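Local coordinates for protein inositol 2-dehydrogenase (Sinorhizobium meliloti, PDB 4HKT) that oxidises myo-inositol to scyllo-inosose (2-keto-myo-inositol) with NAD+ as the hydride acceptor, the first step of myo-inositol breakdown, at residues V4-L9 with A26-V31; I64-I69 with G87-C92. One frame throughout, in Å; residues are numbered along the deposited sequence.

Contact 1 (V4-L9 with A26-V31). With NA (sodium ion), chain C.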
ATOM      1  N   VAL B   4     -35.321  -1.568  23.344  1.00 53.65           N
ATOM      2  CA  VAL B   4     -35.192  -0.126  23.640  1.00 44.57           C
ATOM      3  C   VAL B   4     -36.012   0.671  22.638  1.00 42.12           C
ATOM      4  O   VAL B   4     -35.817   0.556  21.413  1.00 41.11           O
ATOM      5  CB  VAL B   4     -33.724   0.331  23.598  1.00 43.45           C
ATOM      6  CG1 VAL B   4     -33.598   1.817  23.898  1.00 42.23           C
ATOM      7  CG2 VAL B   4     -32.903  -0.451  24.607  1.00 46.06           C
ATOM      8  N   ARG B   5     -36.944   1.469  23.159  1.00 39.73           N
ATOM      9  CA  ARG B   5     -37.798   2.291  22.308  0.50 38.84           C
ATOM     10  C   ARG B   5     -37.212   3.703  22.211  1.00 37.97           C
ATOM     11  O   ARG B   5     -37.042   4.392  23.222  1.00 31.58           O
ATOM     12  CB  ARG B   5     -39.241   2.318  22.836  0.50 40.16           C
ATOM     13  CG  ARG B   5     -39.958   0.974  22.730  0.50 41.04           C
ATOM     14  CD  ARG B   5     -41.403   1.004  23.233  0.50 40.44           C
ATOM     15  NE  ARG B   5     -42.319   1.596  22.260  0.50 41.76           N
ATOM     16  CZ  ARG B   5     -43.177   0.908  21.509  0.50 43.42           C
ATOM     17  NH1 ARG B   5     -43.261  -0.407  21.623  0.50 43.72           N
ATOM     18  NH2 ARG B   5     -43.965   1.542  20.653  0.50 42.55           N
ATOM     19  N   PHE B   6     -36.913   4.114  20.979  1.00 35.63           N
ATOM     20  CA  PHE B   6     -36.218   5.365  20.690  1.00 36.16           C
ATOM     21  C   PHE B   6     -37.138   6.433  20.104  1.00 34.74           C
ATOM     22  O   PHE B   6     -37.949   6.166  19.211  1.00 35.25           O
ATOM     23  CB  PHE B   6     -35.101   5.111  19.659  1.00 36.62           C
ATOM     24  CG  PHE B   6     -33.867   4.471  20.229  1.00 36.57           C
ATOM     25  CD1 PHE B   6     -32.735   5.231  20.510  1.00 36.59           C
ATOM     26  CD2 PHE B   6     -33.826   3.109  20.475  1.00 37.25           C
ATOM     27  CE1 PHE B   6     -31.601   4.640  21.037  1.00 35.28           C
ATOM     28  CE2 PHE B   6     -32.698   2.507  21.001  1.00 35.85           C
ATOM     29  CZ  PHE B   6     -31.574   3.272  21.273  1.00 37.35           C
ATOM     30  N   GLY B   7     -36.975   7.651  20.590  1.00 31.81           N
ATOM     31  CA  GLY B   7     -37.489   8.822  19.917  1.00 31.68           C
ATOM     32  C   GLY B   7     -36.300   9.516  19.298  1.00 32.36           C
ATOM     33  O   GLY B   7     -35.270   9.652  19.960  1.00 32.19           O
ATOM     34  N   LEU B   8     -36.440   9.943  18.046  1.00 31.91           N
ATOM     35  CA  LEU B   8     -35.422  10.712  17.338  1.00 34.16           C
ATOM     36  C   LEU B   8     -35.886  12.154  17.251  1.00 34.62           C
ATOM     37  O   LEU B   8     -37.015  12.417  16.836  1.00 34.12           O
ATOM     38  CB  LEU B   8     -35.208  10.157  15.920  1.00 34.16           C
ATOM     39  CG  LEU B   8     -34.311  10.946  14.958  1.00 35.13           C
ATOM     40  CD1 LEU B   8     -32.944  11.196  15.562  1.00 35.32           C
ATOM     41  CD2 LEU B   8     -34.158  10.221  13.626  1.00 37.30           C
ATOM     42  N   LEU B   9     -35.012  13.082  17.638  1.00 32.72           N
ATOM     43  CA  LEU B   9     -35.283  14.505  17.551  1.00 30.37           C
ATOM     44  C   LEU B   9     -34.319  15.099  16.566  1.00 32.38           C
ATOM     45  O   LEU B   9     -33.101  15.108  16.799  1.00 31.28           O
ATOM     46  CB  LEU B   9     -35.108  15.194  18.900  1.00 30.76           C
ATOM     47  CG  LEU B   9     -35.704  14.486  20.109  1.00 29.38           C
ATOM     48  CD1 LEU B   9     -35.537  15.370  21.329  1.00 28.47           C
ATOM     49  CD2 LEU B   9     -37.166  14.153  19.902  1.00 31.21           C
ATOM     50  N   ALA B  26     -30.719  -4.710  16.410  1.00 48.57           N
ATOM     51  CA  ALA B  26     -31.657  -5.769  16.707  1.00 50.35           C
ATOM     52  C   ALA B  26     -32.412  -5.496  17.997  1.00 48.87           C
ATOM     53  O   ALA B  26     -33.588  -5.836  18.106  1.00 47.49           O
ATOM     54  CB  ALA B  26     -30.927  -7.100  16.796  1.00 51.60           C
ATOM     55  N   ASP B  27     -31.742  -4.876  18.966  1.00 48.00           N
ATOM     56  CA  ASP B  27     -32.359  -4.602  20.273  1.00 45.42           C
ATOM     57  C   ASP B  27     -33.146  -3.296  20.367  1.00 44.32           C
ATOM     58  O   ASP B  27     -33.596  -2.934  21.448  1.00 45.14           O
ATOM     59  CB  ASP B  27     -31.297  -4.632  21.357  1.00 48.28           C
ATOM     60  CG  ASP B  27     -30.683  -5.999  21.518  1.00 53.05           C
ATOM     61  OD1 ASP B  27     -31.445  -6.989  21.514  1.00 52.68           O
ATOM     62  OD2 ASP B  27     -29.445  -6.085  21.651  1.00 57.54           O
ATOM     63  N   ALA B  28     -33.351  -2.608  19.252  1.00 44.49           N
ATOM     64  CA  ALA B  28     -33.924  -1.262  19.301  1.00 46.71           C
ATOM     65  C   ALA B  28     -35.015  -1.088  18.288  1.00 45.31           C
ATOM     66  O   ALA B  28     -34.962  -1.698  17.220  1.00 48.54           O
ATOM     67  CB  ALA B  28     -32.839  -0.233  19.031  1.00 49.01           C
ATOM     68  N   ARG B  29     -35.981  -0.229  18.606  1.00 43.93           N
ATOM     69  CA  ARG B  29     -37.035   0.142  17.664  1.00 44.53           C
ATOM     70  C   ARG B  29     -37.172   1.652  17.606  1.00 40.52           C
ATOM     71  O   ARG B  29     -37.242   2.315  18.636  1.00 43.09           O
ATOM     72  CB  ARG B  29     -38.397  -0.462  18.080  1.00 51.37           C
ATOM     73  CG  ARG B  29     -39.548  -0.167  17.100  1.00 58.02           C
ATOM     74  CD  ARG B  29     -40.939  -0.546  17.623  1.00 63.50           C
ATOM     75  NE  ARG B  29     -40.982  -1.915  18.151  1.00 70.24           N
ATOM     76  CZ  ARG B  29     -40.980  -2.255  19.445  1.00 70.74           C
ATOM     77  NH1 ARG B  29     -40.965  -1.333  20.399  1.00 67.60           N
ATOM     78  NH2 ARG B  29     -41.003  -3.541  19.787  1.00 70.38           N
ATOM     79  N   LEU B  30     -37.257   2.185  16.399  1.00 38.02           N
ATOM     80  CA  LEU B  30     -37.561   3.584  16.209  1.00 39.41           C
ATOM     81  C   LEU B  30     -39.082   3.767  16.228  1.00 41.96           C
ATOM     82  O   LEU B  30     -39.793   3.271  15.353  1.00 40.72           O
ATOM     83  CB  LEU B  30     -36.976   4.086  14.894  1.00 38.33           C
ATOM     84  CG  LEU B  30     -37.181   5.573  14.632  1.00 39.47           C
ATOM     85  CD1 LEU B  30     -36.510   6.410  15.713  1.00 41.10           C
ATOM     86  CD2 LEU B  30     -36.617   5.934  13.277  1.00 39.85           C
ATOM     87  N   VAL B  31     -39.556   4.487  17.238  1.00 42.87           N
ATOM     88  CA  VAL B  31     -40.982   4.669  17.528  1.00 41.52           C
ATOM     89  C   VAL B  31     -41.475   6.017  17.019  1.00 43.07           C
ATOM     90  O   VAL B  31     -42.545   6.093  16.416  1.00 47.27           O
ATOM     91  CB  VAL B  31     -41.229   4.582  19.057  1.00 40.22           C
ATOM     92  CG1 VAL B  31     -42.666   4.927  19.418  1.00 40.18           C
ATOM     93  CG2 VAL B  31     -40.856   3.202  19.568  1.00 39.17           C
TER
HETATM   94 NA    NA C 410     -34.253  -1.991  14.965  1.00 64.35          NA
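Phe6 lays the CE2 corner of its ring against the methyl of Ala28, with CE2 3.4 Å from Ala28 CB; a small residue suits this place, since helix 281-297 presses on both. The ring is directed there by chi1 -77°, which sets CG beside the backbone N and leaves Arg29 O in the ring plane, at its edge. Farther along this packed face, Leu30 CD1 meets Leu8 CB at 4.0 Å, and helix 13-24 covers both leucines, completing the first beta-alpha-beta unit of the Rossmann fold. Four backbone bonds join the parallel strands, from Val4 N to Asp27 O (2.9 Å) through to Val31 N to Phe6 O (3.0 Å).

The other face is looser and partly solvent-exposed. Here Arg5 and Arg29 run side by side, though the modelled approach of their guanidinium ends is too close to be taken literally. Arg5 NE hydrogen-bonds to Asp63 O.

From within the ladder, Ala28 O binds a sodium ion at 2.4 Å, together with Ser23 O and Asn25 O. Three backbone carbonyls suggest that the chain's conformation at the end of helix 13-24 shapes the site, while two like charges side by side are probably tolerated because their face is partly open to solvent.

Contact 2 (I64-I69 with G87-C92)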
ATOM      1  N   ILE B  64     -41.437   5.625  25.263  1.00 39.16           N
ATOM      2  CA  ILE B  64     -40.101   6.009  24.826  1.00 35.49           C
ATOM      3  C   ILE B  64     -39.128   5.751  25.989  1.00 31.33           C
ATOM      4  O   ILE B  64     -39.350   6.221  27.101  1.00 33.52           O
ATOM      5  CB  ILE B  64     -40.055   7.483  24.395  1.00 35.43           C
ATOM      6  CG1 ILE B  64     -40.983   7.750  23.212  1.00 35.59           C
ATOM      7  CG2 ILE B  64     -38.636   7.893  24.045  1.00 35.68           C
ATOM      8  CD1 ILE B  64     -40.602   7.080  21.905  1.00 36.23           C
ATOM      9  N   ASP B  65     -38.078   4.976  25.723  1.00 29.74           N
ATOM     10  CA  ASP B  65     -37.029   4.673  26.703  1.00 30.79           C
ATOM     11  C   ASP B  65     -35.810   5.622  26.570  1.00 28.15           C
ATOM     12  O   ASP B  65     -35.102   5.879  27.529  1.00 29.03           O
ATOM     13  CB  ASP B  65     -36.541   3.234  26.504  1.00 34.06           C
ATOM     14  CG  ASP B  65     -37.690   2.190  26.573  1.00 39.15           C
ATOM     15  OD1 ASP B  65     -38.431   2.188  27.578  1.00 41.97           O
ATOM     16  OD2 ASP B  65     -37.820   1.364  25.638  1.00 38.48           O
ATOM     17  N   ALA B  66     -35.570   6.104  25.365  1.00 27.26           N
ATOM     18  CA  ALA B  66     -34.325   6.733  25.039  1.00 28.56           C
ATOM     19  C   ALA B  66     -34.579   7.704  23.912  1.00 26.91           C
ATOM     20  O   ALA B  66     -35.441   7.439  23.058  1.00 26.53           O
ATOM     21  CB  ALA B  66     -33.319   5.681  24.609  1.00 29.73           C
ATOM     22  N   VAL B  67     -33.822   8.810  23.908  1.00 26.51           N
ATOM     23  CA  VAL B  67     -33.855   9.780  22.819  1.00 28.15           C
ATOM     24  C   VAL B  67     -32.498   9.975  22.175  1.00 28.06           C
ATOM     25  O   VAL B  67     -31.467   9.855  22.830  1.00 28.93           O
ATOM     26  CB  VAL B  67     -34.379  11.184  23.240  1.00 28.67           C
ATOM     27  CG1 VAL B  67     -35.853  11.099  23.551  1.00 32.64           C
ATOM     28  CG2 VAL B  67     -33.623  11.750  24.426  1.00 26.66           C
ATOM     29  N   VAL B  68     -32.541  10.272  20.880  1.00 28.25           N
ATOM     30  CA  VAL B  68     -31.382  10.652  20.103  1.00 27.59           C
ATOM     31  C   VAL B  68     -31.625  12.097  19.700  1.00 25.19           C
ATOM     32  O   VAL B  68     -32.600  12.399  19.004  1.00 25.20           O
ATOM     33  CB  VAL B  68     -31.236   9.752  18.867  1.00 28.35           C
ATOM     34  CG1 VAL B  68     -30.176  10.292  17.936  1.00 29.59           C
ATOM     35  CG2 VAL B  68     -30.897   8.323  19.297  1.00 29.15           C
ATOM     36  N   ILE B  69     -30.750  12.988  20.152  1.00 23.99           N
ATOM     37  CA  ILE B  69     -30.911  14.419  19.890  1.00 23.25           C
ATOM     38  C   ILE B  69     -29.955  14.831  18.759  1.00 26.19           C
ATOM     39  O   ILE B  69     -28.707  14.842  18.926  1.00 21.59           O
ATOM     40  CB  ILE B  69     -30.662  15.273  21.142  1.00 22.79           C
ATOM     41  CG1 ILE B  69     -31.553  14.831  22.300  1.00 23.95           C
ATOM     42  CG2 ILE B  69     -30.831  16.751  20.809  1.00 22.81           C
ATOM     43  CD1 ILE B  69     -31.151  15.393  23.656  1.00 23.16           C
ATOM     44  N   GLY B  87     -36.671  11.124  32.664  1.00 29.44           N
ATOM     45  CA  GLY B  87     -36.243   9.737  32.833  1.00 30.03           C
ATOM     46  C   GLY B  87     -35.880   9.001  31.556  1.00 29.27           C
ATOM     47  O   GLY B  87     -35.801   7.791  31.571  1.00 33.98           O
ATOM     48  N   LYS B  88     -35.668   9.696  30.444  1.00 27.92           N
ATOM     49  CA  LYS B  88     -35.227   9.027  29.222  1.00 26.85           C
ATOM     50  C   LYS B  88     -33.708   8.899  29.269  1.00 27.08           C
ATOM     51  O   LYS B  88     -33.046   9.743  29.880  1.00 25.85           O
ATOM     52  CB  LYS B  88     -35.627   9.808  27.970  1.00 27.73           C
ATOM     53  CG  LYS B  88     -37.005   9.490  27.394  1.00 28.26           C
ATOM     54  CD  LYS B  88     -38.155   9.961  28.256  1.00 29.12           C
ATOM     55  CE  LYS B  88     -39.465   9.760  27.505  1.00 31.42           C
ATOM     56  NZ  LYS B  88     -40.672   9.839  28.368  1.00 30.67           N
ATOM     57  N   ALA B  89     -33.161   7.833  28.668  1.00 26.93           N
ATOM     58  CA  ALA B  89     -31.719   7.789  28.374  1.00 25.40           C
ATOM     59  C   ALA B  89     -31.505   8.710  27.174  1.00 23.58           C
ATOM     60  O   ALA B  89     -32.366   8.828  26.311  1.00 22.53           O
ATOM     61  CB  ALA B  89     -31.262   6.361  28.057  1.00 25.86           C
ATOM     62  N   ILE B  90     -30.333   9.338  27.103  1.00 23.98           N
ATOM     63  CA  ILE B  90     -30.082  10.402  26.128  1.00 21.95           C
ATOM     64  C   ILE B  90     -28.774  10.177  25.367  1.00 20.11           C
ATOM     65  O   ILE B  90     -27.696  10.004  25.942  1.00 19.03           O
ATOM     66  CB  ILE B  90     -29.964  11.759  26.846  1.00 21.89           C
ATOM     67  CG1 ILE B  90     -31.183  12.044  27.708  1.00 22.30           C
ATOM     68  CG2 ILE B  90     -29.778  12.891  25.864  1.00 22.48           C
ATOM     69  CD1 ILE B  90     -30.802  12.657  29.036  1.00 23.62           C
ATOM     70  N   PHE B  91     -28.899  10.171  24.073  1.00 19.38           N
ATOM     71  CA  PHE B  91     -27.753  10.240  23.213  1.00 21.91           C
ATOM     72  C   PHE B  91     -27.829  11.614  22.549  1.00 21.54           C
ATOM     73  O   PHE B  91     -28.819  11.916  21.873  1.00 25.42           O
ATOM     74  CB  PHE B  91     -27.781   9.149  22.148  1.00 22.07           C
ATOM     75  CG  PHE B  91     -26.683   9.280  21.161  1.00 23.52           C
ATOM     76  CD1 PHE B  91     -25.472   8.623  21.359  1.00 25.29           C
ATOM     77  CD2 PHE B  91     -26.820  10.113  20.083  1.00 23.91           C
ATOM     78  CE1 PHE B  91     -24.428   8.799  20.473  1.00 24.51           C
ATOM     79  CE2 PHE B  91     -25.785  10.304  19.196  1.00 25.42           C
ATOM     80  CZ  PHE B  91     -24.580   9.646  19.395  1.00 23.99           C
ATOM     81  N   CYS B  92     -26.788  12.425  22.694  1.00 20.52           N
ATOM     82  CA  CYS B  92     -26.802  13.739  22.091  1.00 19.75           C
ATOM     83  C   CYS B  92     -25.634  13.986  21.138  1.00 20.33           C
ATOM     84  O   CYS B  92     -24.498  13.830  21.525  1.00 19.82           O
ATOM     85  CB  CYS B  92     -26.814  14.813  23.177  1.00 19.29           C
ATOM     86  SG  CYS B  92     -27.228  16.440  22.518  1.00 23.02           S
TER
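The beta-alpha-beta unit of strand 66-69, helix 76-85 and strand 89-93, part of the Rossmann fold, pairs two parallel strands here. Its ladder starts where Ala89 N meets a lone pair of Asp65 O at 3.0 Å and runs on to Ile69 N and Phe91 O, 2.8 Å apart. Ala66 and Ala89 lie side by side on one face, their CB atoms 4.1 Å apart, small enough for Phe291 and Ile295 of helix 281-297 to pack on Ala89. There too Val68 CG1 reaches Phe91 CD2 at 4.0 Å.

Gly87, whose positive phi of 82° suits glycine, ends the helix in a Schellman motif. Next to it Lys88 bends at chi2 (70°), carrying its CE across Ile64, 3.6 Å from Ile64 O, while its buried NZ hydrogen-bonds to Ala61 O and Glu59 O. With a leucine in its place, both carbonyls would probably be left without this partner and the contact of CE with Ile64 lost.

Apolar residues fill the other face, where Val67, Ile69 and Cys92 meet helix 76-85: Val67 CG2 lies beside Ile90 CG1, and Cys92 SG sits 3.9 Å from Ile69 CB. Ile69, with CG1 beside its backbone N (chi1 -55°), extends CD1 within 3.6 Å of Ile90 CG2.

Contacts 1 and 2 are neighbouring pieces of one parallel sheet, their centres about 9 Å apart, and each closes a beta-alpha-beta unit. Strands 4-9 and 66-69 lie next to each other and join them: Leu9 N probably bonds to Val68 O at 2.9 Å, and the carboxylate of Asp65 takes the amide of Arg5 through OD2. Helix 281-297 covers part of both contacts on one face. Contact 2, toward strand 117-120, is buried, and apolar side chains fill both its faces; its lysine is satisfied by carbonyls. Contact 1, toward strand 51-52, is only partly buried, pairing one apolar face with an arginine-lined one and a sodium site.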